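Side-chain contacts in ZmpA Glycopeptidase (Clostridium perfringens, PDB 6XSX), which is probably a zinc-dependent glycopeptidase that cuts glycosylated protein chains, represented here by its M60 peptidase catalytic module: residues 222-227 against 372-377; 260-265 against 277-282. All coordinates share one frame; numbering follows the deposited sequence.

Contact 1 of 2, residues 222-227 against 372-377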
# COMPACT_ATOMS: atom_id res chain seq x y z
N LYS A 222 0.84 -5.39 9.81
CA LYS A 222 -0.31 -5.73 10.63
C LYS A 222 -1.55 -5.96 9.76
O LYS A 222 -2.20 -7.00 9.86
CB LYS A 222 -0.55 -4.65 11.69
CG LYS A 222 -1.76 -4.90 12.59
CD LYS A 222 -1.96 -3.76 13.57
CE LYS A 222 -3.36 -3.71 14.14
NZ LYS A 222 -3.53 -2.52 15.01
N TYR A 223 -1.87 -5.00 8.88
CA TYR A 223 -3.03 -5.12 8.01
C TYR A 223 -2.97 -6.39 7.15
O TYR A 223 -4.02 -6.95 6.83
CB TYR A 223 -3.18 -3.87 7.14
CG TYR A 223 -4.40 -3.76 6.26
CD1 TYR A 223 -5.69 -3.81 6.77
CD2 TYR A 223 -4.26 -3.51 4.90
CE1 TYR A 223 -6.80 -3.66 5.95
CE2 TYR A 223 -5.35 -3.37 4.06
CZ TYR A 223 -6.63 -3.44 4.59
OH TYR A 223 -7.69 -3.28 3.75
N TRP A 224 -1.76 -6.82 6.77
CA TRP A 224 -1.57 -7.94 5.86
C TRP A 224 -1.53 -9.27 6.62
O TRP A 224 -1.47 -10.33 6.01
CB TRP A 224 -0.30 -7.73 5.02
CG TRP A 224 -0.53 -7.86 3.55
CD1 TRP A 224 -0.04 -8.83 2.73
CD2 TRP A 224 -1.33 -6.99 2.72
NE1 TRP A 224 -0.47 -8.62 1.44
CE2 TRP A 224 -1.26 -7.50 1.41
CE3 TRP A 224 -2.08 -5.84 2.96
CZ2 TRP A 224 -1.92 -6.89 0.34
CZ3 TRP A 224 -2.72 -5.23 1.90
CH2 TRP A 224 -2.64 -5.75 0.61
N GLY A 225 -1.54 -9.20 7.96
CA GLY A 225 -1.62 -10.39 8.81
C GLY A 225 -0.28 -11.04 9.12
O GLY A 225 -0.24 -12.22 9.47
N PHE A 226 0.82 -10.28 9.02
CA PHE A 226 2.12 -10.76 9.48
C PHE A 226 2.20 -10.59 10.99
O PHE A 226 2.69 -9.58 11.49
CB PHE A 226 3.27 -10.05 8.74
CG PHE A 226 3.35 -10.38 7.27
CD1 PHE A 226 3.93 -11.57 6.85
CD2 PHE A 226 2.83 -9.52 6.32
CE1 PHE A 226 4.00 -11.88 5.50
CE2 PHE A 226 2.90 -9.83 4.97
CZ PHE A 226 3.47 -11.01 4.56
N ASP A 227 1.69 -11.59 11.72
CA ASP A 227 1.48 -11.43 13.15
C ASP A 227 2.41 -12.37 13.93
O ASP A 227 2.29 -12.50 15.14
CB ASP A 227 0.00 -11.63 13.50
CG ASP A 227 -0.52 -13.00 13.12
OD1 ASP A 227 0.22 -13.75 12.46
OD2 ASP A 227 -1.66 -13.31 13.49
N GLU A 372 -5.19 -16.63 4.92
CA GLU A 372 -5.69 -17.84 4.27
C GLU A 372 -5.00 -18.07 2.93
O GLU A 372 -4.63 -19.21 2.62
CB GLU A 372 -7.20 -17.80 4.06
CG GLU A 372 -7.98 -17.94 5.35
CD GLU A 372 -7.85 -19.29 6.03
OE1 GLU A 372 -8.00 -20.31 5.34
OE2 GLU A 372 -7.57 -19.32 7.23
N PHE A 373 -4.85 -17.00 2.14
CA PHE A 373 -4.28 -17.12 0.80
C PHE A 373 -2.77 -17.37 0.87
O PHE A 373 -2.20 -17.95 -0.05
CB PHE A 373 -4.66 -15.92 -0.07
CG PHE A 373 -5.98 -16.11 -0.77
CD1 PHE A 373 -7.16 -15.61 -0.23
CD2 PHE A 373 -6.05 -16.85 -1.94
CE1 PHE A 373 -8.37 -15.83 -0.86
CE2 PHE A 373 -7.27 -17.06 -2.57
CZ PHE A 373 -8.43 -16.55 -2.03
N ARG A 374 -2.14 -16.94 1.96
CA ARG A 374 -0.70 -17.12 2.10
C ARG A 374 -0.36 -18.57 2.43
O ARG A 374 0.73 -19.03 2.08
CB ARG A 374 -0.12 -16.22 3.18
CG ARG A 374 0.58 -14.99 2.62
CD ARG A 374 1.67 -14.46 3.53
NE ARG A 374 1.23 -14.11 4.87
CZ ARG A 374 0.37 -13.14 5.17
NH1 ARG A 374 0.06 -12.90 6.44
NH2 ARG A 374 -0.18 -12.43 4.21
N SER A 375 -1.26 -19.28 3.12
CA SER A 375 -0.83 -20.54 3.73
C SER A 375 -1.66 -21.74 3.26
O SER A 375 -1.45 -22.85 3.75
CB SER A 375 -0.80 -20.42 5.23
OG SER A 375 -2.11 -20.25 5.75
N ARG A 376 -2.59 -21.52 2.33
CA ARG A 376 -3.49 -22.59 1.91
C ARG A 376 -3.49 -22.72 0.39
O ARG A 376 -3.30 -21.75 -0.34
CB ARG A 376 -4.90 -22.39 2.47
CG ARG A 376 -4.98 -22.48 3.99
CD ARG A 376 -6.18 -23.27 4.49
NE ARG A 376 -6.13 -23.46 5.94
CZ ARG A 376 -5.59 -24.50 6.57
NH1 ARG A 376 -5.03 -25.49 5.89
NH2 ARG A 376 -5.60 -24.55 7.89
N ASP A 377 -3.73 -23.97 -0.05
CA ASP A 377 -3.88 -24.38 -1.43
C ASP A 377 -5.29 -24.01 -1.90
O ASP A 377 -6.15 -24.88 -2.06
CB ASP A 377 -3.63 -25.89 -1.56
CG ASP A 377 -3.64 -26.41 -2.98
OD1 ASP A 377 -3.16 -25.69 -3.87
OD2 ASP A 377 -4.14 -27.54 -3.19
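The guanidinium of Arg374 lies flat on the ring of Phe226, the two planes 16° apart. Its CZ sits over the ring face, displaced toward the rim, 4.0 Å from the centroid of Phe226, a cation-pi contact. The nearest atoms are NE of Arg374 and CE1 of Phe226, 3.6 Å apart. At the edge of the guanidinium, near its plane, stands the carbonyl of Trp224. Arg374 NH1 and NH2 both donate to Trp224 O, at 3.0 and 3.1 Å, each bond bent to about 145° because two nitrogens converge on one oxygen from the same face of its carbonyl plane. A bend at chi3 (-57°) helps to lay the group over Phe226 with its NH1/NH2 end directed at Trp224 O. Gly225, whose positive phi closes a Schellman motif at the end of helix 206-224, brings no side chain to the space beside NH1. That nitrogen also bonds Asn233 OD1, while Gln371 NE2 donates to Gly225 O. Arginine thus suits a buried place facing a helix C-terminus: its charge is spread over a flat group, and the carbonyl of Trp224, the side chain of Asn233 and the aromatic face would probably stabilise it together.

Contact 2 of 2, residues 260-265 against 277-282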
# COMPACT_ATOMS: atom_id res chain seq x y z
N THR A 260 9.17 1.33 -4.40
CA THR A 260 8.26 2.33 -4.93
C THR A 260 9.06 3.40 -5.68
O THR A 260 10.01 3.97 -5.14
CB THR A 260 7.42 2.99 -3.83
OG1 THR A 260 6.46 2.04 -3.35
CG2 THR A 260 6.72 4.25 -4.30
N GLY A 261 8.68 3.66 -6.93
CA GLY A 261 9.26 4.76 -7.69
C GLY A 261 8.31 5.95 -7.67
O GLY A 261 7.10 5.75 -7.70
N PHE A 262 8.86 7.16 -7.54
CA PHE A 262 8.08 8.39 -7.60
C PHE A 262 8.87 9.39 -8.45
O PHE A 262 10.09 9.31 -8.52
CB PHE A 262 7.81 8.93 -6.19
CG PHE A 262 9.04 9.08 -5.33
CD1 PHE A 262 9.94 10.13 -5.53
CD2 PHE A 262 9.34 8.14 -4.35
CE1 PHE A 262 11.09 10.23 -4.76
CE2 PHE A 262 10.48 8.26 -3.56
CZ PHE A 262 11.36 9.30 -3.78
N ASN A 263 8.15 10.33 -9.07
CA ASN A 263 8.77 11.30 -9.96
C ASN A 263 9.28 12.49 -9.14
O ASN A 263 9.02 12.57 -7.94
CB ASN A 263 7.80 11.72 -11.07
CG ASN A 263 8.48 12.06 -12.39
OD1 ASN A 263 9.69 12.31 -12.45
ND2 ASN A 263 7.70 12.07 -13.46
N LYS A 264 9.96 13.41 -9.83
CA LYS A 264 10.68 14.54 -9.24
C LYS A 264 9.77 15.35 -8.31
O LYS A 264 10.19 15.73 -7.22
CB LYS A 264 11.22 15.46 -10.35
CG LYS A 264 12.20 16.53 -9.88
CD LYS A 264 12.43 17.66 -10.88
CE LYS A 264 13.52 17.37 -11.89
NZ LYS A 264 13.48 18.30 -13.04
N ALA A 265 8.54 15.62 -8.76
CA ALA A 265 7.67 16.54 -8.04
C ALA A 265 7.17 15.91 -6.75
O ALA A 265 6.63 16.60 -5.90
CB ALA A 265 6.52 16.98 -8.92
N TRP A 277 -3.22 7.88 -1.92
CA TRP A 277 -3.48 6.79 -2.86
C TRP A 277 -2.23 6.44 -3.69
O TRP A 277 -1.86 5.27 -3.79
CB TRP A 277 -4.69 7.08 -3.75
CG TRP A 277 -5.00 5.93 -4.66
CD1 TRP A 277 -4.42 5.67 -5.87
CD2 TRP A 277 -5.88 4.82 -4.39
NE1 TRP A 277 -4.89 4.49 -6.38
CE2 TRP A 277 -5.79 3.95 -5.50
CE3 TRP A 277 -6.74 4.49 -3.34
CZ2 TRP A 277 -6.54 2.77 -5.59
CZ3 TRP A 277 -7.48 3.33 -3.43
CH2 TRP A 277 -7.38 2.49 -4.54
N GLY A 278 -1.63 7.45 -4.33
CA GLY A 278 -0.46 7.25 -5.18
C GLY A 278 0.62 6.38 -4.53
O GLY A 278 1.02 5.37 -5.11
N PHE A 279 1.08 6.76 -3.33
CA PHE A 279 2.17 6.04 -2.68
C PHE A 279 1.75 4.65 -2.24
O PHE A 279 2.48 3.68 -2.46
CB PHE A 279 2.75 6.84 -1.50
CG PHE A 279 3.77 7.87 -1.92
CD1 PHE A 279 5.11 7.53 -2.04
CD2 PHE A 279 3.38 9.16 -2.23
CE1 PHE A 279 6.05 8.47 -2.44
CE2 PHE A 279 4.32 10.10 -2.63
CZ PHE A 279 5.65 9.75 -2.74
N MET A 280 0.57 4.55 -1.60
CA MET A 280 0.18 3.31 -0.96
C MET A 280 -0.29 2.27 -1.98
O MET A 280 -0.15 1.07 -1.76
CB MET A 280 -0.88 3.56 0.12
CG MET A 280 -0.36 4.44 1.24
SD MET A 280 1.22 3.82 1.90
CE MET A 280 0.67 2.32 2.70
N HIS A 281 -0.76 2.74 -3.14
CA HIS A 281 -1.10 1.84 -4.23
C HIS A 281 0.14 1.07 -4.68
O HIS A 281 0.06 -0.12 -4.93
CB HIS A 281 -1.79 2.60 -5.37
CG HIS A 281 -1.95 1.82 -6.63
ND1 HIS A 281 -3.08 1.06 -6.90
CD2 HIS A 281 -1.14 1.69 -7.71
CE1 HIS A 281 -2.95 0.49 -8.08
NE2 HIS A 281 -1.77 0.86 -8.60
N GLU A 282 1.28 1.77 -4.74
CA GLU A 282 2.54 1.13 -5.13
C GLU A 282 3.01 0.15 -4.06
O GLU A 282 3.50 -0.92 -4.39
CB GLU A 282 3.64 2.16 -5.41
CG GLU A 282 3.29 3.11 -6.54
CD GLU A 282 2.66 2.47 -7.76
OE1 GLU A 282 3.11 1.38 -8.15
OE2 GLU A 282 1.70 3.06 -8.32
O HOH W 1 4.98 3.22 -1.51
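Phe262 and Phe279 meet through CD2 of the first and CE1 of the second, 3.8 Å apart. The rings meet obliquely, their planes inclined at 45° and their centroids 5.9 Å from each other. Phe262 holds its CG between the backbone N and the carbonyl carbon (chi1 52°), which swings the ring so that CD2 comes up to Phe279. Its CB, placed by the strand backbone, lies near CZ of Phe279. Phe279 reaches out from the helix toward the strand, and a large flat hydrocarbon suits that span. Nearer the start of strand 259-262, Thr260 turns its two branches to different uses: chi1 of -71° sets CG2 anti to the backbone N, packing 3.9 Å from Glu282 CB, while OG1 comes 3.5 Å from that same CB. OG1 is also bonded to Tyr240 OH and to a water, 2.6 Å away, which donates to Phe279 O at 2.7 Å. Threonine therefore supplies both a methyl for packing and a hydroxyl for the bridge. Glu282 gives only its CB here; its bent chain carries the carboxylate away from the strand. His281 and Glu282 belong to an HExxH sequence on helix 277-286. No metal is bound to it here, but it is consistent with the zinc-binding, catalytic helix of gluzincin-type metallopeptidases such as the M60 family, packed against a strand of the mixed sheet.

In the fold
All four segments fall within the M60, enhancin-like family region, the contact centres 25 Å apart and their nearest atoms about 8 Å, without touching. Along the chain, helix 206-224 comes first, then strand 259-262 and helix 277-286, and finally helix 365-375, so the 260-265/277-282 pair forms wholly between the two halves of contact 1. Contact 2 is local, joining the mixed sheet to the probable active-site helix across a short connection, whereas contact 1 ties together two helix ends separated by 144 residues, somewhat under half of them helical. Helix 301-309 touches Tyr223 and Trp224 as well as Trp277 and Met280, so both contacts belong to one packed region of the catalytic module.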